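PDB 4FEK: putative diflavin flavoprotein A 5 from Nostoc sp. PCC 7120, which probably passes electrons from NADH to oxygen, reducing it to water; the chain here is its N-terminal part, of the diiron metallo-beta-lactamase-like family. Local coordinates for residues R7-L12 / M64-E69; K19-R24 / E69-T74; V75-L80 / L100-Q105. All blocks are in the same frame, centred on the assembly; numbering follows the deposited sequence.

Contact 1: R7-L12 / M64-E69; sequences RDVQVL and MKIYLE
Arg7 meets the helix with its root: CB lies 3.9 Å from CD1 of Ile66, while the extended chain beyond CG carries the guanidinium away, NE making a weak hydrogen bond to Ser25. At Asp8 it is the backbone that touches, its O standing 3.8 Å from Ile66 CD1; the carboxylate points away from the helix and forms a salt bridge with Arg24 of the adjoining strand. Ile66 reaches both residues because its CG1 sits between its own N and carbonyl carbon (chi1 59°), with CD1 carried on in an extended line toward the start of the strand. Strand 8-15 is an edge strand of the seven-stranded sheet in this metallo-beta-lactamase-like fold, and helix 61-74 packs along it, the short axes 8.0 Å apart and inclined by 34°. Val9 supplies the main apolar contact. Its CG2 approaches Ile66 CG1 at 3.8 Å and presses on the helix backbone at Ile66 O, 3.6 Å away, with the two side chains crossing at a slant. Tyr67 turns its own side chain elsewhere, its hydroxyl bonded to Ser45. Farther along the strand, Val11 leans on Thr74, about two helical turns after Tyr67.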
loop_
_atom_site.group_PDB
_atom_site.type_symbol
_atom_site.label_atom_id
_atom_site.label_comp_id
_atom_site.label_asym_id
_atom_site.label_seq_id
_atom_site.Cartn_x
_atom_site.Cartn_y
_atom_site.Cartn_z
ATOM N N ARG A 7 -10.124 8.003 -15.985
ATOM C CA ARG A 7 -9.250 7.777 -14.838
ATOM C C ARG A 7 -8.589 9.094 -14.454
ATOM O O ARG A 7 -8.213 9.880 -15.319
ATOM C CB ARG A 7 -8.187 6.738 -15.186
ATOM C CG ARG A 7 -8.778 5.396 -15.559
ATOM C CD ARG A 7 -7.726 4.317 -15.774
ATOM N NE ARG A 7 -8.391 3.044 -16.025
ATOM C CZ ARG A 7 -7.787 1.944 -16.453
ATOM N NH1 ARG A 7 -6.482 1.944 -16.688
ATOM N NH2 ARG A 7 -8.498 0.840 -16.646
ATOM N N ASP A 8 -8.463 9.352 -13.161
ATOM C CA ASP A 8 -7.792 10.580 -12.705
ATOM C C ASP A 8 -7.001 10.292 -11.428
ATOM O O ASP A 8 -7.043 9.177 -10.900
ATOM C CB ASP A 8 -8.801 11.718 -12.479
ATOM C CG ASP A 8 -9.811 11.419 -11.364
ATOM O OD1 ASP A 8 -9.503 10.649 -10.429
ATOM O OD2 ASP A 8 -10.928 11.975 -11.409
ATOM N N VAL A 9 -6.308 11.295 -10.910
ATOM C CA VAL A 9 -5.621 11.126 -9.641
ATOM C C VAL A 9 -6.116 12.178 -8.665
ATOM O O VAL A 9 -6.166 13.362 -8.973
ATOM C CB VAL A 9 -4.075 11.207 -9.804
ATOM C CG1 VAL A 9 -3.390 11.073 -8.447
ATOM C CG2 VAL A 9 -3.605 10.127 -10.749
ATOM N N GLN A 10 -6.499 11.731 -7.481
ATOM C CA GLN A 10 -7.011 12.611 -6.455
ATOM C C GLN A 10 -5.899 12.804 -5.414
ATOM O O GLN A 10 -5.409 11.829 -4.828
ATOM C CB GLN A 10 -8.271 11.939 -5.886
ATOM C CG GLN A 10 -9.069 12.678 -4.863
ATOM C CD GLN A 10 -10.284 11.858 -4.448
ATOM O OE1 GLN A 10 -10.194 10.636 -4.288
ATOM N NE2 GLN A 10 -11.420 12.512 -4.292
ATOM N N VAL A 11 -5.472 14.053 -5.204
ATOM C CA VAL A 11 -4.394 14.334 -4.254
ATOM C C VAL A 11 -4.918 15.137 -3.056
ATOM O O VAL A 11 -5.632 16.113 -3.241
ATOM C CB VAL A 11 -3.261 15.113 -4.934
ATOM C CG1 VAL A 11 -2.071 15.264 -3.985
ATOM C CG2 VAL A 11 -2.840 14.409 -6.222
ATOM N N LEU A 12 -4.556 14.730 -1.841
ATOM C CA LEU A 12 -5.080 15.343 -0.622
ATOM C C LEU A 12 -4.060 15.184 0.502
ATOM O O LEU A 12 -3.446 14.124 0.643
ATOM C CB LEU A 12 -6.380 14.636 -0.220
ATOM C CG LEU A 12 -7.628 15.293 0.395
ATOM C CD1 LEU A 12 -8.066 14.563 1.673
ATOM C CD2 LEU A 12 -7.512 16.806 0.651
HETATM N N MSE A 64 0.187 4.368 -14.576
HETATM C CA MSE A 64 1.534 4.939 -14.539
HETATM C C MSE A 64 1.609 6.380 -15.008
HETATM O O MSE A 64 2.172 7.232 -14.311
HETATM C CB MSE A 64 2.492 4.112 -15.388
HETATM C CG MSE A 64 3.859 4.748 -15.558
HETATM SE SE MSE A 64 5.015 3.652 -16.705
HETATM C CE MSE A 64 3.956 3.688 -18.354
ATOM N N LYS A 65 1.055 6.642 -16.187
ATOM C CA LYS A 65 1.153 7.969 -16.786
ATOM C C LYS A 65 0.488 9.048 -15.945
ATOM O O LYS A 65 1.111 10.062 -15.643
ATOM C CB LYS A 65 0.590 7.999 -18.207
ATOM C CG LYS A 65 0.741 9.372 -18.865
ATOM C CD LYS A 65 0.072 9.433 -20.241
ATOM C CE LYS A 65 0.335 10.757 -20.946
ATOM N NZ LYS A 65 1.744 10.905 -21.420
ATOM N N ILE A 66 -0.768 8.838 -15.542
ATOM C CA ILE A 66 -1.436 9.873 -14.748
ATOM C C ILE A 66 -0.845 9.988 -13.344
ATOM O O ILE A 66 -0.826 11.070 -12.757
ATOM C CB ILE A 66 -2.977 9.695 -14.678
ATOM C CG1 ILE A 66 -3.349 8.346 -14.072
ATOM C CG2 ILE A 66 -3.599 9.845 -16.060
ATOM C CD1 ILE A 66 -4.847 8.171 -13.883
ATOM N N TYR A 67 -0.349 8.867 -12.818
ATOM C CA TYR A 67 0.349 8.886 -11.556
ATOM C C TYR A 67 1.584 9.799 -11.594
ATOM O O TYR A 67 1.740 10.677 -10.754
ATOM C CB TYR A 67 0.782 7.479 -11.182
ATOM C CG TYR A 67 1.622 7.472 -9.938
ATOM C CD1 TYR A 67 1.086 7.846 -8.713
ATOM C CD2 TYR A 67 2.966 7.113 -9.995
ATOM C CE1 TYR A 67 1.859 7.843 -7.564
ATOM C CE2 TYR A 67 3.751 7.115 -8.859
ATOM C CZ TYR A 67 3.190 7.474 -7.646
ATOM O OH TYR A 67 3.984 7.453 -6.522
ATOM N N LEU A 68 2.469 9.563 -12.555
ATOM C CA LEU A 68 3.702 10.340 -12.653
ATOM C C LEU A 68 3.455 11.836 -12.883
ATOM O O LEU A 68 4.161 12.682 -12.315
ATOM C CB LEU A 68 4.601 9.771 -13.750
ATOM C CG LEU A 68 5.163 8.390 -13.404
ATOM C CD1 LEU A 68 5.898 7.811 -14.600
ATOM C CD2 LEU A 68 6.054 8.433 -12.168
ATOM N N GLU A 69 2.470 12.161 -13.720
ATOM C CA GLU A 69 2.050 13.561 -13.900
ATOM C C GLU A 69 1.622 14.210 -12.587
ATOM O O GLU A 69 2.064 15.314 -12.275
ATOM C CB GLU A 69 0.915 13.669 -14.921
ATOM C CG GLU A 69 1.320 13.214 -16.331
ATOM C CD GLU A 69 0.411 13.777 -17.426
ATOM O OE1 GLU A 69 -0.340 14.743 -17.147
ATOM O OE2 GLU A 69 0.448 13.256 -18.563
#

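Contact 2: K19-R24 / E69-T74; sequences KVLRAR and EALQQT
The flat groups at this interface are peptide units of the helix, since neither segment contributes a ring. Leu21 CD2 lies over one face of the Ala70-Leu71 peptide, close to Leu71 N at 3.8 Å. At the carbonyl end of the same peptide, Ala70 O accepts a 2.7 Å hydrogen bond from Thr74 OG1; the hydroxyl is tilted 34° from the carbonyl plane and meets the C=O at 143°. Ala70 O thus receives two bonds, the other, from Gln73 N, being weak.

Leu21 is the buried centre of the contact. With CG beside its backbone N (chi1 -76°), CD2 is directed at the helix, where the methyl of Ala70 lies 3.9 Å off and Leu71 CB a little farther. The small Ala70 side chain lets the leucine methyl come down on the backbone itself. Thr74 faces two ways: OG1 turns back to Ala70, whereas CG2, anti to the backbone N, is sent out to Lys19. There the extended lysine chain and the threonine meet tip to tip, Lys19 CD standing 3.6 Å from Thr74 CG2, an apolar contact near the ammonium end.

Alternate residues of the strand serve the other face of the sheet: Arg22 bonds to Gln10 and to the backbone of Gly232, and Arg24 makes salt bridges with Asp8 and Asp183. Strand 18-25 runs nearly antiparallel to helix 61-74, at 161° with a 10.1 Å separation between the short axes. Such a helix laid along one face of a mixed sheet belongs to the alpha-beta/beta-alpha sandwich of the metallo-beta-lactamase fold.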
loop_
_atom_site.group_PDB
_atom_site.type_symbol
_atom_site.label_atom_id
_atom_site.label_comp_id
_atom_site.label_asym_id
_atom_site.label_seq_id
_atom_site.Cartn_x
_atom_site.Cartn_y
_atom_site.Cartn_z
ATOM N N LYS A 19 0.671 13.254 2.200
ATOM C CA LYS A 19 -0.388 13.320 1.202
ATOM C C LYS A 19 -0.666 11.946 0.598
ATOM O O LYS A 19 0.246 11.112 0.515
ATOM C CB LYS A 19 0.014 14.230 0.041
ATOM C CG LYS A 19 0.269 15.679 0.463
ATOM C CD LYS A 19 0.610 16.542 -0.755
ATOM C CE LYS A 19 0.665 18.029 -0.363
ATOM N NZ LYS A 19 1.391 18.844 -1.387
ATOM N N VAL A 20 -1.907 11.746 0.158
ATOM C CA VAL A 20 -2.278 10.558 -0.626
ATOM C C VAL A 20 -2.474 11.008 -2.061
ATOM O O VAL A 20 -2.925 12.142 -2.301
ATOM C CB VAL A 20 -3.552 9.829 -0.073
ATOM C CG1 VAL A 20 -4.792 10.743 -0.073
ATOM C CG2 VAL A 20 -3.856 8.548 -0.898
ATOM N N LEU A 21 -2.060 10.151 -3.002
ATOM C CA LEU A 21 -2.462 10.245 -4.392
ATOM C C LEU A 21 -3.308 9.015 -4.683
ATOM O O LEU A 21 -2.789 7.906 -4.640
ATOM C CB LEU A 21 -1.231 10.239 -5.317
ATOM C CG LEU A 21 -0.412 11.535 -5.396
ATOM C CD1 LEU A 21 0.420 11.716 -4.133
ATOM C CD2 LEU A 21 0.477 11.551 -6.648
ATOM N N ARG A 22 -4.605 9.196 -4.929
ATOM C CA ARG A 22 -5.479 8.062 -5.263
ATOM C C ARG A 22 -5.709 8.043 -6.763
ATOM O O ARG A 22 -6.361 8.939 -7.310
ATOM C CB ARG A 22 -6.835 8.188 -4.565
ATOM C CG ARG A 22 -6.776 8.490 -3.078
ATOM C CD ARG A 22 -8.208 8.754 -2.589
ATOM N NE ARG A 22 -8.918 7.522 -2.352
ATOM C CZ ARG A 22 -10.186 7.252 -2.658
ATOM N NH1 ARG A 22 -10.987 8.112 -3.265
ATOM N NH2 ARG A 22 -10.653 6.062 -2.351
ATOM N N ALA A 23 -5.134 7.064 -7.435
ATOM C CA ALA A 23 -5.356 6.887 -8.858
ATOM C C ALA A 23 -6.674 6.161 -8.961
ATOM O O ALA A 23 -6.826 5.074 -8.394
ATOM C CB ALA A 23 -4.262 6.045 -9.445
ATOM N N ARG A 24 -7.622 6.749 -9.676
ATOM C CA ARG A 24 -8.993 6.251 -9.661
ATOM C C ARG A 24 -9.411 5.677 -10.996
ATOM O O ARG A 24 -9.053 6.211 -12.060
ATOM C CB ARG A 24 -9.969 7.363 -9.239
ATOM C CG ARG A 24 -9.663 7.958 -7.879
ATOM C CD ARG A 24 -10.814 8.789 -7.374
ATOM N NE ARG A 24 -11.097 9.921 -8.251
ATOM C CZ ARG A 24 -12.178 10.688 -8.159
ATOM N NH1 ARG A 24 -13.086 10.460 -7.218
ATOM N NH2 ARG A 24 -12.355 11.684 -9.019
ATOM N N GLU A 69 2.470 12.161 -13.720
ATOM C CA GLU A 69 2.050 13.561 -13.900
ATOM C C GLU A 69 1.622 14.210 -12.587
ATOM O O GLU A 69 2.064 15.314 -12.275
ATOM C CB GLU A 69 0.915 13.669 -14.921
ATOM C CG GLU A 69 1.320 13.214 -16.331
ATOM C CD GLU A 69 0.411 13.777 -17.426
ATOM O OE1 GLU A 69 -0.340 14.743 -17.147
ATOM O OE2 GLU A 69 0.448 13.256 -18.563
ATOM N N ALA A 70 0.764 13.531 -11.816
ATOM C CA ALA A 70 0.339 14.059 -10.519
ATOM C C ALA A 70 1.504 14.154 -9.514
ATOM O O ALA A 70 1.609 15.113 -8.736
ATOM C CB ALA A 70 -0.808 13.210 -9.939
ATOM N N LEU A 71 2.381 13.161 -9.542
ATOM C CA LEU A 71 3.480 13.105 -8.589
ATOM C C LEU A 71 4.424 14.278 -8.872
ATOM O O LEU A 71 4.875 14.964 -7.950
ATOM C CB LEU A 71 4.222 11.772 -8.717
ATOM C CG LEU A 71 5.423 11.589 -7.799
ATOM C CD1 LEU A 71 4.950 11.573 -6.366
ATOM C CD2 LEU A 71 6.211 10.322 -8.165
ATOM N N GLN A 72 4.695 14.512 -10.156
ATOM C CA GLN A 72 5.523 15.641 -10.591
ATOM C C GLN A 72 4.941 16.983 -10.173
ATOM O O GLN A 72 5.676 17.934 -9.929
ATOM C CB GLN A 72 5.709 15.631 -12.111
ATOM C CG GLN A 72 7.069 15.156 -12.564
ATOM C CD GLN A 72 7.354 15.474 -14.034
ATOM O OE1 GLN A 72 6.529 16.065 -14.732
ATOM N NE2 GLN A 72 8.525 15.067 -14.506
ATOM N N GLN A 73 3.622 17.065 -10.091
ATOM C CA GLN A 73 2.982 18.288 -9.636
ATOM C C GLN A 73 3.034 18.439 -8.125
ATOM O O GLN A 73 2.860 19.535 -7.616
ATOM C CB GLN A 73 1.545 18.383 -10.158
ATOM C CG GLN A 73 1.476 18.435 -11.691
ATOM C CD GLN A 73 0.058 18.347 -12.239
ATOM O OE1 GLN A 73 -0.909 18.211 -11.485
ATOM N NE2 GLN A 73 -0.069 18.425 -13.564
ATOM N N THR A 74 3.305 17.348 -7.410
ATOM C CA THR A 74 3.286 17.370 -5.956
ATOM C C THR A 74 4.677 17.477 -5.329
ATOM O O THR A 74 4.869 18.125 -4.306
ATOM C CB THR A 74 2.633 16.080 -5.405
ATOM O OG1 THR A 74 1.407 15.834 -6.099
ATOM C CG2 THR A 74 2.374 16.204 -3.918
#

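Contact 3: V75-L80 / L100-Q105; sequences VNLKKL and LELAPQ
Gln105 and Leu77 hold the tight part of this contact, where the side-chain amide of the glutamine lies against the backbone of the turn. Gln105 NE2 donates to two carbonyls, Leu80 O at 2.7 Å and Leu77 O at 3.0 Å. The Leu77 bond is in plane for both groups and moderately straight at the hydrogen (156°). The second bond meets a lone pair of Leu80 O, although that oxygen is tilted 20° from the amide plane. Two acceptors fix the rotation of the amide, which comes back to the turn because the glutamine chain is bent at chi2 (-82°). Beside it, the methyl of Ala103, the first residue to leave the helix, touches Leu77 O at 3.4 Å and lies near Leu80 CD2. Leu77 is buried, whereas Leu102, which it crosses at a slant with the CD1 atoms 3.8 Å apart, lies at the exposed margin.

Toward solvent the contact is looser and more polar. The exposed Lys78 starts out away from the helix, then curls back through bends at chi2 and chi3 until NZ reaches Gln105 OE1 at 3.0 Å. The ammonium sits well above the carbonyl plane, so this bond is less well directed than those of the NE2 side; it nevertheless gives the other end of the amide a partner. Lys78 NZ also passes the ring of Pro104. The turn itself is braced by an Asx turn in which Asn76 OD1 accepts from Lys78 N.

The 75-80 linker leads from helix 61-74 into strand 80-84, and the end of helix 93-102 leads through Gln105 toward strand 107-111. The contact thus ties together the returns of two successive beta-alpha-beta crossovers in the parallel half of the metallo-beta-lactamase sheet.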
loop_
_atom_site.group_PDB
_atom_site.type_symbol
_atom_site.label_atom_id
_atom_site.label_comp_id
_atom_site.label_asym_id
_atom_site.label_seq_id
_atom_site.Cartn_x
_atom_site.Cartn_y
_atom_site.Cartn_z
ATOM N N VAL A 75 5.642 16.792 -5.911
ATOM C CA VAL A 75 6.977 16.765 -5.338
ATOM C C VAL A 75 8.028 16.957 -6.427
ATOM O O VAL A 75 7.794 16.651 -7.600
ATOM C CB VAL A 75 7.256 15.433 -4.590
ATOM C CG1 VAL A 75 6.043 14.992 -3.783
ATOM C CG2 VAL A 75 7.609 14.355 -5.548
ATOM N N ASN A 76 9.192 17.455 -6.024
ATOM C CA ASN A 76 10.321 17.608 -6.923
ATOM C C ASN A 76 11.022 16.271 -6.971
ATOM O O ASN A 76 11.594 15.835 -5.968
ATOM C CB ASN A 76 11.265 18.695 -6.379
ATOM C CG ASN A 76 12.480 18.929 -7.258
ATOM O OD1 ASN A 76 12.770 18.161 -8.176
ATOM N ND2 ASN A 76 13.213 20.002 -6.966
ATOM N N LEU A 77 10.989 15.615 -8.126
ATOM C CA LEU A 77 11.515 14.259 -8.221
ATOM C C LEU A 77 13.018 14.196 -7.955
ATOM O O LEU A 77 13.558 13.140 -7.627
ATOM C CB LEU A 77 11.158 13.607 -9.562
ATOM C CG LEU A 77 9.654 13.441 -9.822
ATOM C CD1 LEU A 77 9.397 12.409 -10.896
ATOM C CD2 LEU A 77 8.915 13.068 -8.569
ATOM N N LYS A 78 13.701 15.327 -8.076
ATOM C CA LYS A 78 15.124 15.331 -7.768
ATOM C C LYS A 78 15.365 15.308 -6.258
ATOM O O LYS A 78 16.473 15.058 -5.800
ATOM C CB LYS A 78 15.831 16.512 -8.442
ATOM C CG LYS A 78 16.007 16.309 -9.941
ATOM C CD LYS A 78 16.600 14.929 -10.235
ATOM C CE LYS A 78 18.053 14.835 -9.761
ATOM N NZ LYS A 78 18.586 13.447 -9.798
ATOM N N LYS A 79 14.306 15.543 -5.496
ATOM C CA LYS A 79 14.363 15.550 -4.041
ATOM C C LYS A 79 13.869 14.232 -3.434
ATOM O O LYS A 79 13.760 14.093 -2.213
ATOM C CB LYS A 79 13.529 16.712 -3.494
ATOM C CG LYS A 79 14.351 17.907 -3.047
ATOM C CD LYS A 79 13.803 19.215 -3.605
ATOM C CE LYS A 79 12.415 19.532 -3.067
ATOM N NZ LYS A 79 11.921 20.834 -3.615
ATOM N N LEU A 80 13.559 13.272 -4.291
ATOM C CA LEU A 80 12.994 12.014 -3.845
ATOM C C LEU A 80 14.116 11.110 -3.333
ATOM O O LEU A 80 15.139 10.942 -3.999
ATOM C CB LEU A 80 12.244 11.369 -5.011
ATOM C CG LEU A 80 11.615 10.001 -4.822
ATOM C CD1 LEU A 80 10.764 9.958 -3.547
ATOM C CD2 LEU A 80 10.781 9.682 -6.064
ATOM N N LEU A 100 12.796 5.449 -11.873
ATOM C CA LEU A 100 14.248 5.345 -11.937
ATOM C C LEU A 100 14.845 6.333 -12.938
ATOM O O LEU A 100 15.831 7.004 -12.641
ATOM C CB LEU A 100 14.662 3.934 -12.356
ATOM C CG LEU A 100 15.397 3.021 -11.375
ATOM C CD1 LEU A 100 15.830 3.776 -10.128
ATOM C CD2 LEU A 100 14.530 1.829 -11.028
ATOM N N GLU A 101 14.256 6.406 -14.130
ATOM C CA GLU A 101 14.735 7.340 -15.150
ATOM C C GLU A 101 14.609 8.783 -14.680
ATOM O O GLU A 101 15.501 9.587 -14.912
ATOM C CB GLU A 101 13.995 7.151 -16.480
ATOM C CG GLU A 101 14.013 5.719 -17.001
ATOM C CD GLU A 101 14.412 5.615 -18.464
ATOM O OE1 GLU A 101 14.833 6.642 -19.045
ATOM O OE2 GLU A 101 14.308 4.501 -19.029
ATOM N N LEU A 102 13.505 9.106 -14.009
ATOM C CA LEU A 102 13.242 10.476 -13.574
ATOM C C LEU A 102 13.977 10.841 -12.289
ATOM O O LEU A 102 14.291 12.013 -12.047
ATOM C CB LEU A 102 11.746 10.671 -13.350
ATOM C CG LEU A 102 10.840 10.606 -14.578
ATOM C CD1 LEU A 102 9.393 10.477 -14.124
ATOM C CD2 LEU A 102 11.030 11.840 -15.461
ATOM N N ALA A 103 14.236 9.835 -11.461
ATOM C CA ALA A 103 14.861 10.056 -10.163
ATOM C C ALA A 103 15.867 8.952 -9.900
ATOM O O ALA A 103 15.616 8.043 -9.092
ATOM C CB ALA A 103 13.808 10.081 -9.073
ATOM N N PRO A 104 17.016 9.021 -10.582
ATOM C CA PRO A 104 17.989 7.921 -10.593
ATOM C C PRO A 104 18.638 7.704 -9.233
ATOM O O PRO A 104 19.240 6.658 -9.005
ATOM C CB PRO A 104 19.038 8.384 -11.615
ATOM C CG PRO A 104 18.415 9.581 -12.323
ATOM C CD PRO A 104 17.490 10.191 -11.340
ATOM N N GLN A 105 18.505 8.693 -8.356
ATOM C CA GLN A 105 19.059 8.645 -7.007
ATOM C C GLN A 105 18.213 7.850 -5.977
ATOM O O GLN A 105 18.670 7.604 -4.861
ATOM C CB GLN A 105 19.267 10.071 -6.486
ATOM C CG GLN A 105 18.019 10.727 -5.880
ATOM C CD GLN A 105 17.072 11.324 -6.916
ATOM O OE1 GLN A 105 17.352 11.315 -8.108
ATOM N NE2 GLN A 105 15.943 11.848 -6.454
#

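How the contacts relate
Helix 61-74 connects the set. Contacts 1 and 2, with centres about 5 Å apart, share Glu69 and seat successive parts of this helix on the neighbouring strands 8-15 and 18-25, themselves joined by the backbone bond from Arg22 N to Gln10 O (2.8 Å). Contact 3 lies among the linkers at the ends of two helices, its centre about 14 Å from that of contact 2 and about 17 Å from that of contact 1. Leu77 bridges the last two: its CD2 lies 3.9 Å from Leu71 CG, and its CD1 touches Gln72. Contacts 1 and 2 lie between helix and seven-stranded sheet, whereas metal sites in this fold typically lie at one edge of the beta sandwich, among loops at the strand ends.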